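Local coordinates for protein MdcA (Pseudomonas aeruginosa, PDB 5VIT) that is the alpha subunit of malonate decarboxylase and probably acts as the transferase that exchanges acetyl for malonyl on the acyl-carrier subunit, at residues A157-N162 and N191-D196; L200-I205 and D334-S339; Y249-V254 and Y470-R475; D353-A358 and V417-E422. All coordinates share one frame; numbering follows the deposited sequence.

Contact 1. Residues A157-N162 and N191-D196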
# COMPACT_ATOMS: atom_id res chain seq x y z
N ALA A 157 -23.33 40.71 28.19
CA ALA A 157 -22.97 42.11 27.91
C ALA A 157 -23.16 42.99 29.15
O ALA A 157 -23.98 42.69 30.02
CB ALA A 157 -23.78 42.65 26.76
N ASP A 158 -22.40 44.07 29.24
CA ASP A 158 -22.74 45.12 30.20
C ASP A 158 -23.59 46.19 29.48
O ASP A 158 -23.80 46.11 28.26
CB ASP A 158 -21.48 45.73 30.85
CG ASP A 158 -20.56 46.43 29.86
OD1 ASP A 158 -21.02 46.78 28.74
OD2 ASP A 158 -19.38 46.65 30.20
N ARG A 159 -24.06 47.18 30.23
CA ARG A 159 -25.01 48.16 29.69
C ARG A 159 -24.38 49.01 28.58
O ARG A 159 -25.10 49.57 27.76
CB ARG A 159 -25.55 49.07 30.80
CG ARG A 159 -26.02 48.37 32.07
CD ARG A 159 -27.36 47.66 31.87
NE ARG A 159 -28.42 48.57 31.43
CZ ARG A 159 -29.65 48.18 31.09
NH1 ARG A 159 -29.98 46.89 31.13
NH2 ARG A 159 -30.54 49.08 30.70
N GLU A 160 -23.04 49.09 28.57
CA GLU A 160 -22.30 49.93 27.62
C GLU A 160 -21.92 49.23 26.31
O GLU A 160 -21.48 49.88 25.36
CB GLU A 160 -21.03 50.47 28.27
CG GLU A 160 -21.20 51.85 28.91
CD GLU A 160 -21.48 52.97 27.89
OE1 GLU A 160 -21.58 52.71 26.67
OE2 GLU A 160 -21.64 54.13 28.34
N GLY A 161 -22.08 47.91 26.25
CA GLY A 161 -21.86 47.20 25.01
C GLY A 161 -20.68 46.24 24.96
O GLY A 161 -20.50 45.56 23.95
N ASN A 162 -19.88 46.17 26.02
CA ASN A 162 -18.82 45.17 26.06
C ASN A 162 -19.48 43.81 26.12
O ASN A 162 -20.48 43.64 26.82
CB ASN A 162 -17.88 45.35 27.26
CG ASN A 162 -17.20 46.69 27.26
OD1 ASN A 162 -16.30 46.94 26.46
ND2 ASN A 162 -17.62 47.57 28.18
N ASN A 191 -27.09 36.41 26.43
CA ASN A 191 -27.91 35.59 27.28
C ASN A 191 -28.38 36.38 28.51
O ASN A 191 -29.47 36.16 29.02
CB ASN A 191 -27.15 34.32 27.67
CG ASN A 191 -27.01 33.36 26.50
OD1 ASN A 191 -27.57 33.59 25.43
ND2 ASN A 191 -26.27 32.28 26.71
N ARG A 192 -27.54 37.31 28.96
CA ARG A 192 -27.88 38.20 30.06
C ARG A 192 -27.02 39.46 30.07
O ARG A 192 -25.83 39.45 29.72
CB ARG A 192 -27.76 37.49 31.42
CG ARG A 192 -26.36 37.11 31.77
CD ARG A 192 -26.28 36.15 32.95
NE ARG A 192 -24.94 35.57 33.06
CZ ARG A 192 -23.97 36.06 33.82
NH1 ARG A 192 -24.19 37.14 34.57
NH2 ARG A 192 -22.77 35.47 33.84
N ILE A 193 -27.66 40.56 30.47
CA ILE A 193 -27.00 41.85 30.59
C ILE A 193 -26.75 42.11 32.07
O ILE A 193 -27.68 42.06 32.87
CB ILE A 193 -27.86 42.97 29.95
CG1 ILE A 193 -28.20 42.61 28.50
CG2 ILE A 193 -27.15 44.30 30.02
CD1 ILE A 193 -29.29 43.45 27.86
N VAL A 194 -25.49 42.34 32.43
CA VAL A 194 -25.12 42.60 33.82
C VAL A 194 -25.12 44.10 34.09
O VAL A 194 -24.74 44.90 33.23
CB VAL A 194 -23.72 42.02 34.17
CG1 VAL A 194 -23.76 40.51 34.17
CG2 VAL A 194 -22.63 42.54 33.22
N ASP A 195 -25.57 44.49 35.29
CA ASP A 195 -25.62 45.91 35.63
C ASP A 195 -24.24 46.39 36.07
O ASP A 195 -23.82 47.50 35.73
CB ASP A 195 -26.66 46.16 36.73
CG ASP A 195 -28.08 46.06 36.21
OD1 ASP A 195 -28.36 46.61 35.12
OD2 ASP A 195 -28.92 45.43 36.88
N ASP A 196 -23.54 45.55 36.80
CA ASP A 196 -22.17 45.85 37.17
C ASP A 196 -21.23 45.43 36.04
O ASP A 196 -21.12 44.25 35.73
CB ASP A 196 -21.80 45.12 38.46
CG ASP A 196 -20.50 45.60 39.06
OD1 ASP A 196 -19.74 46.32 38.37
OD2 ASP A 196 -20.23 45.23 40.23
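Ala-157 is bonded through both its backbone polar atoms to the neighbouring strand. Its N donates to Arg-192 O at 3.2 Å, and its O accepts from Val-194 N at 2.9 Å. The two bonds flank Ile-193, as expected of a parallel pair. Ala-157 O also receives the CA-H of Ile-193, with CA 3.2 Å away.

Asp-158 turns its carboxylate back onto its own loop, where Asp-158 to Gly-161 make a type I turn. Asp-158 OD1 accepts from Asn-162 N at 3.0 Å, from above the carboxylate plane, and weakly from the N atoms of Glu-160 and Gly-161. Asp-158 OD2 uses its syn lone pair for Asn-162 ND2, at 2.8 Å and 166°. Asp-158 N donates to Asn-162 O. Chi1 of 63° sets CG between the backbone N and carbonyl carbon, near those amides.

Arg-159 CD lies 3.8 Å from Ile-193 CG2. Asp-195 OD1 is 4.2 Å from Arg-159 NE, but no N-H points at it, and any attraction is probably one of charge alone. Arg-159 NH2 makes a salt bridge to Asp-30 OD2.

This is a short parallel strand pair within a small mixed three-stranded sheet, ending in a type I turn whose amides are met by the Asp-158 carboxylate.

Contact 2. Residues L200-I205 and D334-S339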
# COMPACT_ATOMS: atom_id res chain seq x y z
N LEU A 200 -18.76 41.18 34.11
CA LEU A 200 -18.40 40.66 32.80
C LEU A 200 -17.13 39.83 32.94
O LEU A 200 -16.10 40.36 33.34
CB LEU A 200 -18.20 41.79 31.80
CG LEU A 200 -18.44 41.37 30.35
CD1 LEU A 200 -19.92 41.36 30.09
CD2 LEU A 200 -17.71 42.29 29.38
N PRO A 201 -17.20 38.53 32.63
CA PRO A 201 -16.06 37.66 32.93
C PRO A 201 -14.82 38.02 32.11
O PRO A 201 -13.71 37.86 32.60
CB PRO A 201 -16.58 36.25 32.60
CG PRO A 201 -17.83 36.42 31.87
CD PRO A 201 -18.37 37.79 32.12
N ARG A 202 -15.02 38.54 30.90
CA ARG A 202 -13.91 38.99 30.05
C ARG A 202 -14.51 39.85 28.95
O ARG A 202 -15.70 39.71 28.63
CB ARG A 202 -13.15 37.78 29.49
CG ARG A 202 -12.15 38.05 28.37
CD ARG A 202 -12.20 36.95 27.29
NE ARG A 202 -12.00 35.63 27.87
CZ ARG A 202 -12.23 34.47 27.25
NH1 ARG A 202 -12.66 34.42 26.00
NH2 ARG A 202 -12.01 33.34 27.91
N VAL A 203 -13.73 40.76 28.38
CA VAL A 203 -14.20 41.43 27.17
C VAL A 203 -13.63 40.72 25.94
O VAL A 203 -12.42 40.53 25.82
CB VAL A 203 -13.81 42.92 27.16
CG1 VAL A 203 -14.31 43.58 25.88
CG2 VAL A 203 -14.39 43.63 28.39
N ASP A 204 -14.51 40.29 25.04
CA ASP A 204 -14.07 39.68 23.77
C ASP A 204 -14.29 40.67 22.63
O ASP A 204 -13.45 40.79 21.73
CB ASP A 204 -14.82 38.37 23.48
CG ASP A 204 -14.40 37.23 24.41
OD1 ASP A 204 -15.27 36.72 25.16
OD2 ASP A 204 -13.22 36.82 24.40
N ILE A 205 -15.43 41.36 22.67
CA ILE A 205 -15.75 42.43 21.72
C ILE A 205 -15.98 43.71 22.52
O ILE A 205 -16.93 43.79 23.30
CB ILE A 205 -17.00 42.10 20.85
CG1 ILE A 205 -16.69 41.00 19.83
CG2 ILE A 205 -17.46 43.32 20.07
CD1 ILE A 205 -16.81 39.63 20.39
N ASP A 334 -10.32 34.83 32.96
CA ASP A 334 -11.48 34.25 33.64
C ASP A 334 -11.37 32.73 33.70
O ASP A 334 -12.08 32.08 34.47
CB ASP A 334 -12.77 34.64 32.92
CG ASP A 334 -12.84 34.07 31.52
OD1 ASP A 334 -12.05 34.49 30.66
OD2 ASP A 334 -13.69 33.20 31.27
N GLY A 335 -10.50 32.16 32.87
CA GLY A 335 -10.25 30.73 32.88
C GLY A 335 -10.94 29.94 31.78
O GLY A 335 -10.66 28.74 31.63
N SER A 336 -11.82 30.57 31.01
CA SER A 336 -12.53 29.86 29.95
C SER A 336 -11.80 29.94 28.58
O SER A 336 -10.95 30.81 28.34
CB SER A 336 -13.97 30.37 29.80
OG SER A 336 -14.04 31.63 29.15
N LEU A 337 -12.14 29.00 27.72
CA LEU A 337 -11.63 28.92 26.36
C LEU A 337 -11.79 30.23 25.60
O LEU A 337 -12.82 30.90 25.73
CB LEU A 337 -12.34 27.78 25.61
CG LEU A 337 -12.05 27.61 24.13
CD1 LEU A 337 -10.70 26.96 24.01
CD2 LEU A 337 -13.16 26.79 23.46
N ARG A 338 -10.77 30.60 24.83
CA ARG A 338 -10.93 31.62 23.79
C ARG A 338 -10.70 31.00 22.40
O ARG A 338 -9.57 30.88 21.92
CB ARG A 338 -9.97 32.80 24.02
CG ARG A 338 -9.76 33.71 22.80
CD ARG A 338 -10.68 34.93 22.73
NE ARG A 338 -10.31 35.75 21.57
CZ ARG A 338 -10.89 36.91 21.25
NH1 ARG A 338 -11.86 37.40 22.00
NH2 ARG A 338 -10.49 37.58 20.17
N SER A 339 -11.79 30.60 21.78
CA SER A 339 -11.74 30.12 20.41
C SER A 339 -11.58 31.31 19.49
O SER A 339 -11.80 32.44 19.91
CB SER A 339 -13.02 29.35 20.07
OG SER A 339 -14.15 30.21 20.22
O HOH W 1 -11.92 39.93 19.45
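A salt-bridge network of two arginines and two aspartates joins the loops 200-205 and 334-339. Arg-202 and Asp-204 are its two inner members. NE and NH2 of Arg-202 grip Asp-334 OD1 side-on, each at 3.0 Å. Both bonds are bent, at 139°, and the planes of guanidinium and carboxylate are 57° apart. The other terminal nitrogen, Arg-202 NH1, turns back to Asp-204 OD2 at 2.9 Å. That bond is nearly straight, 176°, and uses the syn lone pair.

Asp-204 OD2 takes a second donor on its anti side, Arg-338 NH1 at 2.8 Å. OD2 lies in the plane of the Arg-338 guanidinium, while the donor is tilted out of the carboxylate plane. Two guanidinium donors on the shared oxygen would probably favour the charged carboxylate. Asp-204 OD1 is held by the backbone N atoms of Thr-165 and Gly-166. A water accepts from Arg-338 NH2 and donates to Asp-204 O.

On the other aspartate, Asp-334 OD2 accepts from Ser-336 OG at 2.7 Å, which helps fix the carboxylate. Arg-202 NH2 also makes a weak bond to Leu-337 O at 3.4 Å.

Asp-204 is shared: it and Ile-205 both face Val-163 in a classic beta bulge, so the network starts from the bulge.

Contact 3. Residues Y249-V254 and Y470-R475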
# COMPACT_ATOMS: atom_id res chain seq x y z
N TYR A 249 1.19 9.62 9.42
CA TYR A 249 1.69 10.44 10.52
C TYR A 249 3.12 10.03 10.86
O TYR A 249 4.02 10.88 10.92
CB TYR A 249 0.81 10.30 11.76
CG TYR A 249 -0.59 10.87 11.61
CD1 TYR A 249 -1.49 10.82 12.68
CD2 TYR A 249 -1.00 11.48 10.42
CE1 TYR A 249 -2.77 11.34 12.57
CE2 TYR A 249 -2.29 12.01 10.31
CZ TYR A 249 -3.17 11.92 11.38
OH TYR A 249 -4.44 12.43 11.27
N GLN A 250 3.34 8.72 11.06
CA GLN A 250 4.65 8.23 11.42
C GLN A 250 5.60 8.31 10.25
O GLN A 250 6.74 8.77 10.40
CB GLN A 250 4.60 6.79 11.93
CG GLN A 250 5.97 6.22 12.35
CD GLN A 250 5.90 4.78 12.87
OE1 GLN A 250 4.86 4.12 12.77
NE2 GLN A 250 7.00 4.30 13.42
N ARG A 251 5.14 7.87 9.08
CA ARG A 251 5.98 7.89 7.87
C ARG A 251 6.61 9.24 7.59
O ARG A 251 7.77 9.31 7.22
CB ARG A 251 5.16 7.49 6.63
CG ARG A 251 5.24 6.03 6.27
CD ARG A 251 6.41 5.76 5.34
NE ARG A 251 6.18 6.39 4.04
CZ ARG A 251 6.88 6.13 2.94
NH1 ARG A 251 7.86 5.23 2.98
NH2 ARG A 251 6.59 6.77 1.80
N HIS A 252 5.83 10.30 7.75
CA HIS A 252 6.30 11.62 7.39
C HIS A 252 6.64 12.45 8.62
O HIS A 252 6.91 13.64 8.51
CB HIS A 252 5.26 12.34 6.51
CG HIS A 252 4.93 11.61 5.24
ND1 HIS A 252 5.89 11.29 4.31
CD2 HIS A 252 3.76 11.13 4.76
CE1 HIS A 252 5.33 10.64 3.30
NE2 HIS A 252 4.03 10.52 3.56
N ASN A 253 6.61 11.82 9.79
CA ASN A 253 6.96 12.49 11.04
C ASN A 253 6.11 13.75 11.26
O ASN A 253 6.63 14.87 11.39
CB ASN A 253 8.46 12.84 11.08
CG ASN A 253 8.93 13.27 12.47
OD1 ASN A 253 8.41 12.82 13.48
ND2 ASN A 253 9.92 14.15 12.51
N VAL A 254 4.80 13.56 11.29
CA VAL A 254 3.87 14.66 11.40
C VAL A 254 3.76 15.18 12.83
O VAL A 254 3.35 14.44 13.73
CB VAL A 254 2.48 14.24 10.90
CG1 VAL A 254 1.44 15.32 11.21
CG2 VAL A 254 2.54 13.91 9.40
N TYR A 470 0.11 7.28 -2.50
CA TYR A 470 1.01 8.41 -2.21
C TYR A 470 1.13 9.35 -3.40
O TYR A 470 2.17 9.39 -4.08
CB TYR A 470 2.40 7.91 -1.79
CG TYR A 470 2.42 7.18 -0.46
CD1 TYR A 470 2.32 5.79 -0.41
CD2 TYR A 470 2.54 7.88 0.73
CE1 TYR A 470 2.34 5.12 0.81
CE2 TYR A 470 2.56 7.21 1.96
CZ TYR A 470 2.47 5.83 1.99
OH TYR A 470 2.49 5.15 3.19
N LEU A 471 0.07 10.10 -3.66
CA LEU A 471 -0.06 10.93 -4.86
C LEU A 471 1.06 11.95 -5.01
O LEU A 471 1.38 12.36 -6.12
CB LEU A 471 -1.42 11.66 -4.85
CG LEU A 471 -2.70 10.81 -4.78
CD1 LEU A 471 -3.96 11.64 -5.14
CD2 LEU A 471 -2.61 9.59 -5.64
N TYR A 472 1.66 12.38 -3.90
CA TYR A 472 2.67 13.41 -4.01
C TYR A 472 3.86 12.93 -4.81
O TYR A 472 4.66 13.73 -5.29
CB TYR A 472 3.12 13.88 -2.63
CG TYR A 472 4.03 12.94 -1.88
CD1 TYR A 472 3.51 11.94 -1.07
CD2 TYR A 472 5.42 13.08 -1.94
CE1 TYR A 472 4.34 11.09 -0.36
CE2 TYR A 472 6.25 12.23 -1.25
CZ TYR A 472 5.70 11.24 -0.45
OH TYR A 472 6.51 10.39 0.26
N LYS A 473 3.97 11.60 -4.96
CA LYS A 473 5.05 11.00 -5.74
C LYS A 473 4.74 10.94 -7.24
O LYS A 473 5.64 10.71 -8.05
CB LYS A 473 5.34 9.58 -5.22
CG LYS A 473 5.87 9.53 -3.77
CD LYS A 473 5.95 8.08 -3.32
CE LYS A 473 6.84 7.87 -2.10
NZ LYS A 473 6.63 6.48 -1.51
N ALA A 474 3.48 11.13 -7.61
CA ALA A 474 3.08 11.08 -9.02
C ALA A 474 3.80 12.13 -9.88
O ALA A 474 3.80 13.32 -9.56
CB ALA A 474 1.56 11.24 -9.16
N ARG A 475 4.38 11.69 -10.99
CA ARG A 475 5.14 12.58 -11.86
C ARG A 475 4.36 13.00 -13.11
O ARG A 475 4.84 13.80 -13.91
CB ARG A 475 6.46 11.91 -12.25
CG ARG A 475 6.96 10.86 -11.24
CD ARG A 475 8.08 9.99 -11.83
NE ARG A 475 7.57 9.16 -12.92
CZ ARG A 475 7.14 7.91 -12.78
NH1 ARG A 475 7.19 7.30 -11.60
NH2 ARG A 475 6.69 7.25 -13.85
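Arg-251 reaches over one face of the Tyr-470 ring. Its NH2 lies above the plane, offset toward the rim. Arg-251 CZ is 5.0 Å from the centroid of the Tyr-470 ring, an off-centre cation-pi contact, with guanidinium and ring planes 55° apart. The arginine chain bends at chi2 and chi3, which brings its end onto the ring.

His-252 approaches the edge of the same ring, with NE2 4.0 Å from Tyr-470 CE2. His-252 CE1 points near Tyr-472 OH, 3.3 Å away, and the oxygen lies near the imidazole plane. The His-252 and Tyr-472 rings come from opposite directions and meet obliquely, with centroids 5.5 Å apart and planes at 79°. Arg-251 CB covers one face of the imidazole.

Lys-473 NZ stands at the guanidinium edge, 3.3 Å from Arg-251 NH2. Both are donors and both probably charged, so the closeness should cost energy. Lys-473 NZ is bonded to Gly-509 O, which may offset part of it.

The second shell positions His-252 and Tyr-470. His-252 ND1 is bonded to Asp-401 and NE2 to His-461, so both ring nitrogens are satisfied. Tyr-470 OH bonds to Gly-247 O of helix 235-250, which ties the ring to the helix carrying Tyr-249.

Behind the contact the helix is ended by Asn-253, whose phi is positive. Val-254 N bonds to Tyr-249 O at 2.8 Å and Asn-253 N to Gln-250 O at 3.1 Å. This is a Schellman motif. Arg-251 and His-252, just before the C-prime residue, meet Tyr-470 and the 3-10 segment that follows it.

Contact 4. Residues D353-A358 and V417-E422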
# COMPACT_ATOMS: atom_id res chain seq x y z
N ASP A 353 1.39 20.85 9.66
CA ASP A 353 1.97 19.91 8.68
C ASP A 353 0.95 19.29 7.72
O ASP A 353 1.28 18.91 6.59
CB ASP A 353 2.68 18.71 9.37
CG ASP A 353 3.90 19.09 10.18
OD1 ASP A 353 4.39 20.20 10.00
OD2 ASP A 353 4.36 18.27 11.01
N LEU A 354 -0.27 19.10 8.21
CA LEU A 354 -1.16 18.17 7.52
C LEU A 354 -2.64 18.49 7.73
O LEU A 354 -3.06 18.92 8.80
CB LEU A 354 -0.84 16.73 7.97
CG LEU A 354 -1.79 15.56 7.64
CD1 LEU A 354 -1.02 14.24 7.71
CD2 LEU A 354 -3.02 15.50 8.56
N PHE A 355 -3.43 18.27 6.67
CA PHE A 355 -4.87 18.21 6.80
C PHE A 355 -5.32 16.83 6.40
O PHE A 355 -4.79 16.24 5.46
CB PHE A 355 -5.57 19.24 5.91
CG PHE A 355 -7.05 18.99 5.73
CD1 PHE A 355 -7.95 19.36 6.71
CD2 PHE A 355 -7.53 18.40 4.58
CE1 PHE A 355 -9.32 19.14 6.55
CE2 PHE A 355 -8.89 18.17 4.40
CZ PHE A 355 -9.79 18.54 5.40
N ILE A 356 -6.30 16.30 7.12
CA ILE A 356 -6.88 15.02 6.71
C ILE A 356 -8.38 15.09 6.90
O ILE A 356 -8.86 15.48 7.96
CB ILE A 356 -6.27 13.83 7.50
CG1 ILE A 356 -6.90 12.50 7.05
CG2 ILE A 356 -6.40 14.02 9.00
CD1 ILE A 356 -6.10 11.25 7.49
N GLY A 357 -9.13 14.75 5.85
CA GLY A 357 -10.57 14.78 5.92
C GLY A 357 -11.24 13.76 5.01
O GLY A 357 -10.59 13.12 4.17
N ALA A 358 -12.55 13.61 5.19
CA ALA A 358 -13.36 12.77 4.34
C ALA A 358 -14.09 13.62 3.30
O ALA A 358 -13.97 14.85 3.30
CB ALA A 358 -14.37 11.98 5.17
N VAL A 417 -1.91 16.81 2.45
CA VAL A 417 -3.36 16.94 2.30
C VAL A 417 -3.91 15.55 1.96
O VAL A 417 -3.69 15.02 0.87
CB VAL A 417 -3.72 17.98 1.20
CG1 VAL A 417 -5.20 17.90 0.83
CG2 VAL A 417 -3.33 19.42 1.65
N VAL A 418 -4.60 14.96 2.94
CA VAL A 418 -5.09 13.59 2.87
C VAL A 418 -6.60 13.53 2.73
O VAL A 418 -7.35 14.17 3.47
CB VAL A 418 -4.69 12.75 4.11
CG1 VAL A 418 -5.07 11.28 3.92
CG2 VAL A 418 -3.21 12.86 4.38
N GLN A 419 -7.04 12.73 1.78
CA GLN A 419 -8.44 12.48 1.59
C GLN A 419 -8.67 11.06 2.07
O GLN A 419 -8.17 10.10 1.48
CB GLN A 419 -8.80 12.70 0.13
CG GLN A 419 -10.12 13.38 -0.16
CD GLN A 419 -10.34 14.74 0.54
OE1 GLN A 419 -11.47 15.20 0.60
NE2 GLN A 419 -9.31 15.31 1.15
N MET A 420 -9.38 10.94 3.19
CA MET A 420 -9.55 9.67 3.89
C MET A 420 -11.01 9.23 3.78
O MET A 420 -11.89 9.83 4.38
CB MET A 420 -9.13 9.79 5.36
CG MET A 420 -9.41 8.58 6.25
SD MET A 420 -9.01 8.98 7.97
CE MET A 420 -8.97 7.36 8.73
N VAL A 421 -11.26 8.18 3.03
CA VAL A 421 -12.63 7.84 2.76
C VAL A 421 -12.74 6.39 2.32
O VAL A 421 -11.81 5.84 1.71
CB VAL A 421 -13.21 8.81 1.67
CG1 VAL A 421 -12.55 8.57 0.32
CG2 VAL A 421 -14.70 8.72 1.59
N GLU A 422 -13.86 5.77 2.67
CA GLU A 422 -14.18 4.42 2.22
C GLU A 422 -14.46 4.42 0.72
O GLU A 422 -14.95 5.42 0.17
CB GLU A 422 -15.40 3.88 2.99
CG GLU A 422 -15.16 2.49 3.48
CD GLU A 422 -16.38 1.82 4.05
OE1 GLU A 422 -16.60 0.66 3.66
OE2 GLU A 422 -17.07 2.41 4.91
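Ile-356 and Val-418 lie side by side on one face of two parallel strands. Ile-356 CG1 meets Val-418 CB at 3.7 Å. Chi1 of Ile-356 is near 180°, with CG1 anti to the backbone N, and the chain then runs on to CD1. Ile-356 CD1 reaches both Val-418 CG1 and Met-420 SD, each at 3.7 Å, so it sits where the valine branch and the thioether converge. Leu-354 CD1 adds a looser touch to Val-418 CG2 at 4.2 Å. Ile-268 of helix 263-278 and Tyr-249 and Met-240 of helix 235-250 pack on this face.

The other face carries Phe-355, Val-417 and Gln-419. Val-417 CG1 lies at the edge of the Phe-355 ring, 4.4 Å from Phe-355 CD2. Gly-357 has no side chain here, and the Phe-355 ring swings over the place where a CB would stand. Gln-419 bends at chi2 toward the neighbouring strand. Its OE1 is bonded to Ser-368.

Three backbone bonds join 353-358 to 417-422, and Leu-416 continues the ladder. Val-418 N donates to Phe-355 O, and Gly-357 N to Val-418 O. Met-420 N to Gly-357 O is 2.7 Å and almost straight. The chemistry is therefore that of a buried parallel sheet: backbone bonds hold the register and apolar packing closes around them, while Gln-419 NE2 is a buried polar atom with no partner in the model.

Overall arrangement
Contacts 1 and 2 lie on the opposite side of the chain's centre from contact 4. Contacts 1 and 2 have centres 14 Å apart and touch through Leu-200, which packs on Ala-157 and Asn-162. Contacts 3 and 4 have centres 12 Å apart and touch where Tyr-249 and Val-254 meet Leu-354. Centres of contacts 1 and 3 are 52 Å apart. Along the chain, contact 1 closes before contact 2 opens, contacts 2 and 3 cross, and contact 4 is nested inside contact 3. Contact 1 lies in the mixed three-stranded sheet, contact 4 in the separate eight-stranded one. Segment 334-339 packs on the loop after strand 192-194, tying a later part of the chain to an earlier one.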